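Local coordinates for putative arylalkylamine N-Acetyltransferase 7 (Aedes aegypti, PDB 4FD7), which probably transfers an acetyl group from acetyl-CoA to the amino group of a substrate, as a GNAT-fold N-acetyltransferase, at residues H47-D55 against M151-R160; A165-I173 against T195-Q203. All coordinates share one frame; numbering follows the deposited sequence.

Overall arrangement
Contact 1 uses the strand and contact 2 the helix of a strand–loop–helix unit central to the GNAT fold, 146-155 followed by 164-170. Contact 1 sets helix 41-55 against the end of strand 146-155, an outermost strand of the five-stranded antiparallel sheet. Contact 2 packs helix 164-170 and the start of helix 172-179 against helix 191-200. They follow in series, their centres about 17 Å apart. They meet at Leu153, whose CD1 packs on Ala165, Ile168 and Leu169. Arg160 to Ala165 fits the family's Q/R-x-x-G-x-G/A signature, which in relatives holds the pyrophosphate of coenzyme A. Contact 1 ends on its first residue and contact 2 begins on its last, so the two flank a probable cofactor-binding loop.

Contact 1: H47-D55 against M151-R160; sequences HMCDYFARD and MGLSVDPKYR
Tyr51 reaches from helix 47-55 along the end of strand 152-155. Tyr51 CB lies 3.3 Å from Ser154 OG. CG stands beside the backbone N (chi1 -52°), which turns the ring toward the 3-10 segment. Tyr51 CD1 packs 3.3 Å from Pro157 CD, and CE1 meets the same carbon. Asp156 CA sits over one ring face. CZ comes near the Asp156 carboxylate, and Tyr51 OH ends 3.7 Å from Asp156 OD2.

Further back, Ser154 fits against the helix. Ser154 OG accepts a weak bond from Phe52 N and lies 3.0 Å from His47 ND1. Met48 packs SD on Ser154 CB and CE beside the Gly152 carbonyl. The Phe52 ring presents a face to Gly152, whose CA makes a CH-pi contact 3.8 Å from the ring centroid.

Beyond the strand, Arg160 turns back to the end of the helix. Arg160 NH2 gives Asp55 OD2 a nearly straight bond of 2.8 Å (166°), in the guanidinium plane and on the anti lone pair. The NE/NH2 side of the guanidinium also holds Val155 O, NH2 almost end-on to the carbonyl and NE from above its plane. Arg54 grips both oxygens of Asp55, with NE 2.7 Å from Asp55 OD1. A water adds to OD2.

Asp55 thus bridges two guanidinium groups. This charged network ties the helix end to the chain leaving the strand, while the inner part relies on close packing.

Contact 2: A165-I173 against T195-Q203; sequences ATEILRARI and TAATRVGFQ
Thr166 and Ala196 bring helices 165-170 and 195-200 together, with axes 8.4 Å apart crossing at -50°. The short side chains of Thr166 and Ala196 are consistent with so close an approach. Their CA atoms are 4.5 Å apart, and Thr166 OG1 touches Ala196 CB at 3.5 Å. Nearby, Ala165 CB faces the same methyl.

The rest of the packing is mostly apolar. Val200 fits between successive turns of the first helix. With CG1 anti to the backbone N (chi1 169°), Val200 CG2 enters beside Thr166 O at 3.3 Å and also meets Arg170 N, CB of Leu169 and CB of Arg170. The Thr166 and Val200 side chains run past each other in opposite directions and touch through their CG2 methyls. Leu169 puts CD1 against the backbone of Ala196 and Ala197, 3.6 Å from Ala197 N. Ile173 CD1 reaches Val200 CG1 more loosely.

Phe202 follows the Schellman turn at Gly201 and comes up against Leu169 CB. Phe202 CZ lies 3.8 Å from Arg172 NH1, with ring and guanidinium planes nearly perpendicular. One face of that guanidinium is covered by Leu169 CD2. The polar end of Arg172 is held by Asn102, Ser184 and Thr186. Phe202 also meets Phe188 edge-to-face.

The polar links are made by Arg170. It is bent at chi3 and grips Glu167 side-on, with Arg170 NE 2.8 Å from Glu167 OE1. Its NH1 gives a bond to a water that donates in turn to Arg199 O. Glu167 OE1 has a second partner in His16.

The two helices are therefore joined chiefly by methyl groups and backbone. Specific polar bonding between them comes down to one water bridge. Arg170 is paired with Glu167 within its own helix, and Arg172 is bonded to residues on the strands.

Contact 1: H47-D55 against M151-R160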
loop_
_atom_site.group_PDB
_atom_site.type_symbol
_atom_site.label_atom_id
_atom_site.label_comp_id
_atom_site.label_asym_id
_atom_site.label_seq_id
_atom_site.Cartn_x
_atom_site.Cartn_y
_atom_site.Cartn_z
ATOM N N HIS A 47 1.403 6.312 -12.217
ATOM C CA HIS A 47 1.035 4.909 -12.224
ATOM C C HIS A 47 -0.078 4.709 -11.195
ATOM O O HIS A 47 -1.100 4.078 -11.486
ATOM C CB HIS A 47 2.261 4.064 -11.882
ATOM C CG HIS A 47 2.034 2.595 -11.954
ATOM N ND1 HIS A 47 1.379 1.891 -10.968
ATOM C CD2 HIS A 47 2.433 1.676 -12.869
ATOM C CE1 HIS A 47 1.354 0.612 -11.286
ATOM N NE2 HIS A 47 1.994 0.458 -12.434
ATOM N N MET A 48 0.095 5.306 -10.017
ATOM C CA MET A 48 -0.909 5.155 -8.969
ATOM C C MET A 48 -2.247 5.718 -9.454
ATOM O O MET A 48 -3.292 5.116 -9.230
ATOM C CB MET A 48 -0.459 5.833 -7.669
ATOM C CG MET A 48 0.764 5.179 -6.994
ATOM S SD MET A 48 0.477 3.517 -6.312
ATOM C CE MET A 48 -0.692 3.860 -5.021
ATOM N N CYS A 49 -2.211 6.848 -10.154
ATOM C CA CYS A 49 -3.449 7.453 -10.609
ATOM C C CYS A 49 -4.077 6.652 -11.726
ATOM O O CYS A 49 -5.299 6.637 -11.875
ATOM C CB CYS A 49 -3.180 8.866 -11.098
ATOM S SG CYS A 49 -2.709 9.931 -9.753
ATOM N N ASP A 50 -3.250 5.972 -12.516
ATOM C CA ASP A 50 -3.766 5.369 -13.738
ATOM C C ASP A 50 -4.422 4.048 -13.415
ATOM O O ASP A 50 -5.353 3.610 -14.095
ATOM C CB ASP A 50 -2.634 5.113 -14.733
ATOM C CG ASP A 50 -2.235 6.348 -15.495
ATOM O OD1 ASP A 50 -2.964 7.355 -15.423
ATOM O OD2 ASP A 50 -1.187 6.306 -16.176
ATOM N N TYR A 51 -3.911 3.405 -12.378
ATOM C CA TYR A 51 -4.333 2.057 -12.076
ATOM C C TYR A 51 -4.977 1.915 -10.700
ATOM O O TYR A 51 -6.169 1.641 -10.605
ATOM C CB TYR A 51 -3.158 1.107 -12.281
ATOM C CG TYR A 51 -2.534 1.284 -13.647
ATOM C CD1 TYR A 51 -3.257 1.001 -14.803
ATOM C CD2 TYR A 51 -1.237 1.758 -13.784
ATOM C CE1 TYR A 51 -2.697 1.166 -16.062
ATOM C CE2 TYR A 51 -0.661 1.926 -15.044
ATOM C CZ TYR A 51 -1.396 1.632 -16.174
ATOM O OH TYR A 51 -0.825 1.797 -17.416
ATOM N N PHE A 52 -4.199 2.101 -9.642
ATOM C CA PHE A 52 -4.717 1.961 -8.285
ATOM C C PHE A 52 -5.994 2.770 -8.039
ATOM O O PHE A 52 -6.985 2.236 -7.532
ATOM C CB PHE A 52 -3.638 2.342 -7.279
ATOM C CG PHE A 52 -4.114 2.375 -5.857
ATOM C CD1 PHE A 52 -4.213 1.210 -5.108
ATOM C CD2 PHE A 52 -4.448 3.578 -5.268
ATOM C CE1 PHE A 52 -4.658 1.255 -3.784
ATOM C CE2 PHE A 52 -4.887 3.637 -3.951
ATOM C CZ PHE A 52 -4.992 2.487 -3.209
ATOM N N ALA A 53 -5.967 4.045 -8.420
ATOM C CA ALA A 53 -7.122 4.930 -8.248
ATOM C C ALA A 53 -8.339 4.412 -8.998
ATOM O O ALA A 53 -9.468 4.629 -8.576
ATOM C CB ALA A 53 -6.787 6.334 -8.720
ATOM N N ARG A 54 -8.109 3.735 -10.121
ATOM C CA ARG A 54 -9.209 3.245 -10.930
ATOM C C ARG A 54 -9.726 1.886 -10.467
ATOM O O ARG A 54 -10.928 1.635 -10.512
ATOM C CB ARG A 54 -8.786 3.157 -12.398
ATOM C CG ARG A 54 -9.898 2.696 -13.319
ATOM C CD ARG A 54 -9.358 2.260 -14.662
ATOM N NE ARG A 54 -8.469 1.100 -14.570
ATOM C CZ ARG A 54 -7.543 0.814 -15.480
ATOM N NH1 ARG A 54 -6.755 -0.240 -15.335
ATOM N NH2 ARG A 54 -7.397 1.598 -16.538
ATOM N N ASP A 55 -8.823 1.024 -10.004
ATOM C CA ASP A 55 -9.140 -0.395 -9.842
ATOM C C ASP A 55 -9.375 -0.896 -8.409
ATOM O O ASP A 55 -10.076 -1.880 -8.214
ATOM C CB ASP A 55 -8.054 -1.234 -10.519
ATOM C CG ASP A 55 -8.056 -1.064 -12.024
ATOM O OD1 ASP A 55 -9.072 -0.563 -12.560
ATOM O OD2 ASP A 55 -7.056 -1.431 -12.675
ATOM N N MET A 151 -0.061 3.305 1.680
ATOM C CA MET A 151 -1.252 3.958 1.146
ATOM C C MET A 151 -1.390 3.582 -0.322
ATOM O O MET A 151 -1.321 4.444 -1.195
ATOM C CB MET A 151 -1.153 5.480 1.286
ATOM C CG MET A 151 -2.403 6.253 0.867
ATOM S SD MET A 151 -3.883 5.762 1.749
ATOM C CE MET A 151 -4.928 5.165 0.416
ATOM N N GLY A 152 -1.534 2.289 -0.596
ATOM C CA GLY A 152 -1.847 1.831 -1.940
ATOM C C GLY A 152 -0.757 1.029 -2.625
ATOM O O GLY A 152 0.417 1.432 -2.641
ATOM N N LEU A 153 -1.154 -0.110 -3.189
ATOM C CA LEU A 153 -0.288 -0.910 -4.052
ATOM C C LEU A 153 -0.959 -1.002 -5.418
ATOM O O LEU A 153 -2.087 -1.495 -5.531
ATOM C CB LEU A 153 -0.058 -2.314 -3.473
ATOM C CG LEU A 153 1.115 -3.139 -4.045
ATOM C CD1 LEU A 153 1.455 -4.318 -3.143
ATOM C CD2 LEU A 153 0.864 -3.657 -5.459
ATOM N N SER A 154 -0.255 -0.518 -6.441
ATOM C CA SER A 154 -0.746 -0.496 -7.814
ATOM C C SER A 154 0.060 -1.472 -8.663
ATOM O O SER A 154 1.281 -1.519 -8.574
ATOM C CB SER A 154 -0.595 0.912 -8.371
ATOM O OG SER A 154 -1.195 1.058 -9.645
ATOM N N VAL A 155 -0.621 -2.267 -9.479
ATOM C CA VAL A 155 0.066 -3.125 -10.445
ATOM C C VAL A 155 -0.541 -2.892 -11.819
ATOM O O VAL A 155 -1.765 -2.851 -11.946
ATOM C CB VAL A 155 -0.056 -4.615 -10.087
ATOM C CG1 VAL A 155 0.241 -5.516 -11.309
ATOM C CG2 VAL A 155 0.857 -4.971 -8.902
ATOM N N ASP A 156 0.308 -2.727 -12.834
ATOM C CA ASP A 156 -0.185 -2.525 -14.191
ATOM C C ASP A 156 -0.933 -3.780 -14.607
ATOM O O ASP A 156 -0.387 -4.880 -14.546
ATOM C CB ASP A 156 0.981 -2.258 -15.139
ATOM C CG ASP A 156 0.533 -1.909 -16.551
ATOM O OD1 ASP A 156 -0.562 -2.336 -16.981
ATOM O OD2 ASP A 156 1.297 -1.204 -17.236
ATOM N N PRO A 157 -2.201 -3.615 -15.020
ATOM C CA PRO A 157 -3.074 -4.695 -15.469
ATOM C C PRO A 157 -2.423 -5.657 -16.461
ATOM O O PRO A 157 -2.733 -6.845 -16.412
ATOM C CB PRO A 157 -4.217 -3.935 -16.140
ATOM C CG PRO A 157 -4.323 -2.703 -15.345
ATOM C CD PRO A 157 -2.904 -2.320 -15.026
ATOM N N LYS A 158 -1.522 -5.188 -17.319
ATOM C CA LYS A 158 -0.933 -6.110 -18.286
ATOM C C LYS A 158 0.137 -7.007 -17.665
ATOM O O LYS A 158 0.743 -7.836 -18.356
ATOM C CB LYS A 158 -0.422 -5.388 -19.535
ATOM C CG LYS A 158 0.880 -4.640 -19.360
ATOM C CD LYS A 158 0.997 -3.527 -20.412
ATOM C CE LYS A 158 2.421 -3.013 -20.485
ATOM N NZ LYS A 158 3.053 -3.093 -19.145
ATOM N N TYR A 159 0.348 -6.849 -16.357
ATOM C CA TYR A 159 1.231 -7.721 -15.597
ATOM C C TYR A 159 0.514 -8.473 -14.486
ATOM O O TYR A 159 1.165 -9.137 -13.668
ATOM C CB TYR A 159 2.368 -6.915 -14.963
ATOM C CG TYR A 159 3.470 -6.576 -15.915
ATOM C CD1 TYR A 159 3.595 -5.295 -16.421
ATOM C CD2 TYR A 159 4.388 -7.537 -16.319
ATOM C CE1 TYR A 159 4.611 -4.971 -17.293
ATOM C CE2 TYR A 159 5.403 -7.224 -17.204
ATOM C CZ TYR A 159 5.509 -5.936 -17.686
ATOM O OH TYR A 159 6.518 -5.619 -18.569
ATOM N N ARG A 160 -0.809 -8.377 -14.420
ATOM C CA ARG A 160 -1.488 -9.062 -13.327
ATOM C C ARG A 160 -1.523 -10.581 -13.530
ATOM O O ARG A 160 -1.221 -11.092 -14.618
ATOM C CB ARG A 160 -2.871 -8.449 -13.017
ATOM C CG ARG A 160 -2.814 -7.273 -12.004
ATOM C CD ARG A 160 -4.126 -6.514 -11.919
ATOM N NE ARG A 160 -3.948 -5.062 -11.890
ATOM C CZ ARG A 160 -4.930 -4.190 -12.113
ATOM N NH1 ARG A 160 -6.153 -4.633 -12.385
ATOM N NH2 ARG A 160 -4.701 -2.879 -12.072
HETATM O O HOH W 1 -7.615 -2.877 -14.797
#

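Contact 2: A165-I173 against T195-Q203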
loop_
_atom_site.group_PDB
_atom_site.type_symbol
_atom_site.label_atom_id
_atom_site.label_comp_id
_atom_site.label_asym_id
_atom_site.label_seq_id
_atom_site.Cartn_x
_atom_site.Cartn_y
_atom_site.Cartn_z
ATOM N N ALA A 165 2.102 -8.517 -6.919
ATOM C CA ALA A 165 1.689 -7.857 -5.675
ATOM C C ALA A 165 2.291 -8.559 -4.456
ATOM O O ALA A 165 2.837 -7.918 -3.535
ATOM C CB ALA A 165 0.168 -7.811 -5.565
ATOM N N THR A 166 2.179 -9.883 -4.455
ATOM C CA THR A 166 2.779 -10.696 -3.416
ATOM C C THR A 166 4.261 -10.364 -3.262
ATOM O O THR A 166 4.724 -10.074 -2.163
ATOM C CB THR A 166 2.644 -12.185 -3.743
ATOM O OG1 THR A 166 1.256 -12.532 -3.832
ATOM C CG2 THR A 166 3.328 -13.039 -2.678
ATOM N N GLU A 167 5.012 -10.426 -4.354
ATOM C CA GLU A 167 6.454 -10.177 -4.251
ATOM C C GLU A 167 6.830 -8.751 -3.820
ATOM O O GLU A 167 7.846 -8.551 -3.117
ATOM C CB GLU A 167 7.177 -10.595 -5.542
ATOM C CG GLU A 167 6.964 -12.058 -5.949
ATOM C CD GLU A 167 7.210 -13.066 -4.822
ATOM O OE1 GLU A 167 8.178 -12.924 -4.049
ATOM O OE2 GLU A 167 6.428 -14.031 -4.704
ATOM N N ILE A 168 6.010 -7.770 -4.205
ATOM C CA ILE A 168 6.254 -6.392 -3.784
ATOM C C ILE A 168 6.065 -6.304 -2.262
ATOM O O ILE A 168 6.849 -5.646 -1.569
ATOM C CB ILE A 168 5.323 -5.384 -4.511
ATOM C CG1 ILE A 168 5.811 -5.172 -5.937
ATOM C CG2 ILE A 168 5.269 -4.061 -3.787
ATOM C CD1 ILE A 168 4.801 -4.502 -6.826
ATOM N N LEU A 169 5.035 -6.972 -1.742
ATOM C CA LEU A 169 4.880 -7.041 -0.289
ATOM C C LEU A 169 6.013 -7.810 0.373
ATOM O O LEU A 169 6.397 -7.508 1.498
ATOM C CB LEU A 169 3.577 -7.720 0.095
ATOM C CG LEU A 169 2.298 -6.974 -0.266
ATOM C CD1 LEU A 169 1.116 -7.852 0.005
ATOM C CD2 LEU A 169 2.202 -5.674 0.539
ATOM N N ARG A 170 6.511 -8.849 -0.291
ATOM C CA ARG A 170 7.525 -9.673 0.337
ATOM C C ARG A 170 8.787 -8.852 0.528
ATOM O O ARG A 170 9.530 -9.048 1.501
ATOM C CB ARG A 170 7.811 -10.961 -0.469
ATOM C CG ARG A 170 8.503 -12.018 0.388
ATOM C CD ARG A 170 9.063 -13.161 -0.464
ATOM N NE ARG A 170 8.024 -13.725 -1.319
ATOM C CZ ARG A 170 7.147 -14.644 -0.918
ATOM N NH1 ARG A 170 7.186 -15.105 0.327
ATOM N NH2 ARG A 170 6.233 -15.103 -1.763
ATOM N N ALA A 171 9.016 -7.912 -0.385
ATOM C CA ALA A 171 10.157 -6.987 -0.254
ATOM C C ALA A 171 10.195 -6.132 1.027
ATOM O O ALA A 171 11.212 -5.499 1.320
ATOM C CB ALA A 171 10.262 -6.090 -1.482
ATOM N N ARG A 172 9.104 -6.100 1.779
ATOM C CA ARG A 172 9.063 -5.314 3.009
ATOM C C ARG A 172 9.972 -5.930 4.063
ATOM O O ARG A 172 10.484 -5.243 4.964
ATOM C CB ARG A 172 7.629 -5.228 3.528
ATOM C CG ARG A 172 6.769 -4.234 2.754
ATOM C CD ARG A 172 5.391 -4.124 3.389
ATOM N NE ARG A 172 4.443 -3.474 2.484
ATOM C CZ ARG A 172 3.202 -3.145 2.826
ATOM N NH1 ARG A 172 2.758 -3.382 4.059
ATOM N NH2 ARG A 172 2.412 -2.565 1.936
ATOM N N ILE A 173 10.185 -7.234 3.928
ATOM C CA ILE A 173 10.966 -7.980 4.902
ATOM C C ILE A 173 12.428 -7.504 4.938
ATOM O O ILE A 173 12.906 -7.086 6.002
ATOM C CB ILE A 173 10.833 -9.516 4.701
ATOM C CG1 ILE A 173 9.399 -9.970 4.986
ATOM C CG2 ILE A 173 11.791 -10.240 5.592
ATOM C CD1 ILE A 173 9.130 -11.409 4.614
ATOM N N THR A 195 -5.185 -11.776 -0.165
ATOM C CA THR A 195 -4.569 -13.050 -0.550
ATOM C C THR A 195 -3.041 -12.938 -0.624
ATOM O O THR A 195 -2.310 -13.808 -0.130
ATOM C CB THR A 195 -5.134 -13.533 -1.910
ATOM O OG1 THR A 195 -6.536 -13.809 -1.770
ATOM C CG2 THR A 195 -4.411 -14.790 -2.398
ATOM N N ALA A 196 -2.581 -11.851 -1.232
ATOM C CA ALA A 196 -1.159 -11.578 -1.421
ATOM C C ALA A 196 -0.476 -11.417 -0.071
ATOM O O ALA A 196 0.580 -12.019 0.209
ATOM C CB ALA A 196 -0.996 -10.331 -2.245
ATOM N N ALA A 197 -1.107 -10.621 0.789
ATOM C CA ALA A 197 -0.550 -10.385 2.114
ATOM C C ALA A 197 -0.492 -11.695 2.893
ATOM O O ALA A 197 0.476 -11.966 3.605
ATOM C CB ALA A 197 -1.367 -9.329 2.856
ATOM N N THR A 198 -1.523 -12.522 2.741
ATOM C CA THR A 198 -1.552 -13.810 3.431
ATOM C C THR A 198 -0.391 -14.682 2.973
ATOM O O THR A 198 0.344 -15.239 3.796
ATOM C CB THR A 198 -2.894 -14.531 3.221
ATOM O OG1 THR A 198 -3.912 -13.858 3.982
ATOM C CG2 THR A 198 -2.807 -16.000 3.663
ATOM N N ARG A 199 -0.197 -14.758 1.663
ATOM C CA ARG A 199 0.892 -15.556 1.110
ATOM C C ARG A 199 2.285 -15.103 1.581
ATOM O O ARG A 199 3.200 -15.928 1.729
ATOM C CB ARG A 199 0.756 -15.650 -0.420
ATOM C CG ARG A 199 -0.527 -16.395 -0.824
ATOM C CD ARG A 199 -0.714 -16.550 -2.334
ATOM N NE ARG A 199 -1.745 -17.541 -2.661
ATOM C CZ ARG A 199 -1.514 -18.852 -2.724
ATOM N NH1 ARG A 199 -0.293 -19.318 -2.477
ATOM N NH2 ARG A 199 -2.492 -19.697 -3.032
ATOM N N VAL A 200 2.444 -13.805 1.853
ATOM C CA VAL A 200 3.705 -13.314 2.435
ATOM C C VAL A 200 3.877 -13.671 3.925
ATOM O O VAL A 200 4.989 -13.694 4.461
ATOM C CB VAL A 200 3.848 -11.794 2.195
ATOM C CG1 VAL A 200 4.996 -11.182 3.003
ATOM C CG2 VAL A 200 4.064 -11.540 0.709
ATOM N N GLY A 201 2.773 -13.972 4.593
ATOM C CA GLY A 201 2.820 -14.266 6.009
ATOM C C GLY A 201 2.239 -13.207 6.927
ATOM O O GLY A 201 2.473 -13.259 8.132
ATOM N N PHE A 202 1.492 -12.247 6.377
ATOM C CA PHE A 202 0.741 -11.307 7.211
ATOM C C PHE A 202 -0.380 -12.054 7.932
ATOM O O PHE A 202 -0.972 -12.983 7.374
ATOM C CB PHE A 202 0.099 -10.193 6.374
ATOM C CG PHE A 202 1.038 -9.093 5.968
ATOM C CD1 PHE A 202 1.894 -9.255 4.881
ATOM C CD2 PHE A 202 1.032 -7.877 6.637
ATOM C CE1 PHE A 202 2.747 -8.225 4.482
ATOM C CE2 PHE A 202 1.899 -6.839 6.250
ATOM C CZ PHE A 202 2.751 -7.014 5.166
ATOM N N GLN A 203 -0.680 -11.630 9.158
ATOM C CA GLN A 203 -1.782 -12.188 9.932
ATOM C C GLN A 203 -2.916 -11.175 10.052
ATOM O O GLN A 203 -2.678 -9.969 10.099
ATOM C CB GLN A 203 -1.321 -12.541 11.345
ATOM C CG GLN A 203 -0.892 -11.321 12.153
ATOM C CD GLN A 203 -1.138 -11.466 13.638
ATOM O OE1 GLN A 203 -1.954 -10.740 14.213
ATOM N NE2 GLN A 203 -0.418 -12.386 14.276
HETATM O O HOH W 2 5.350 -17.565 0.418
#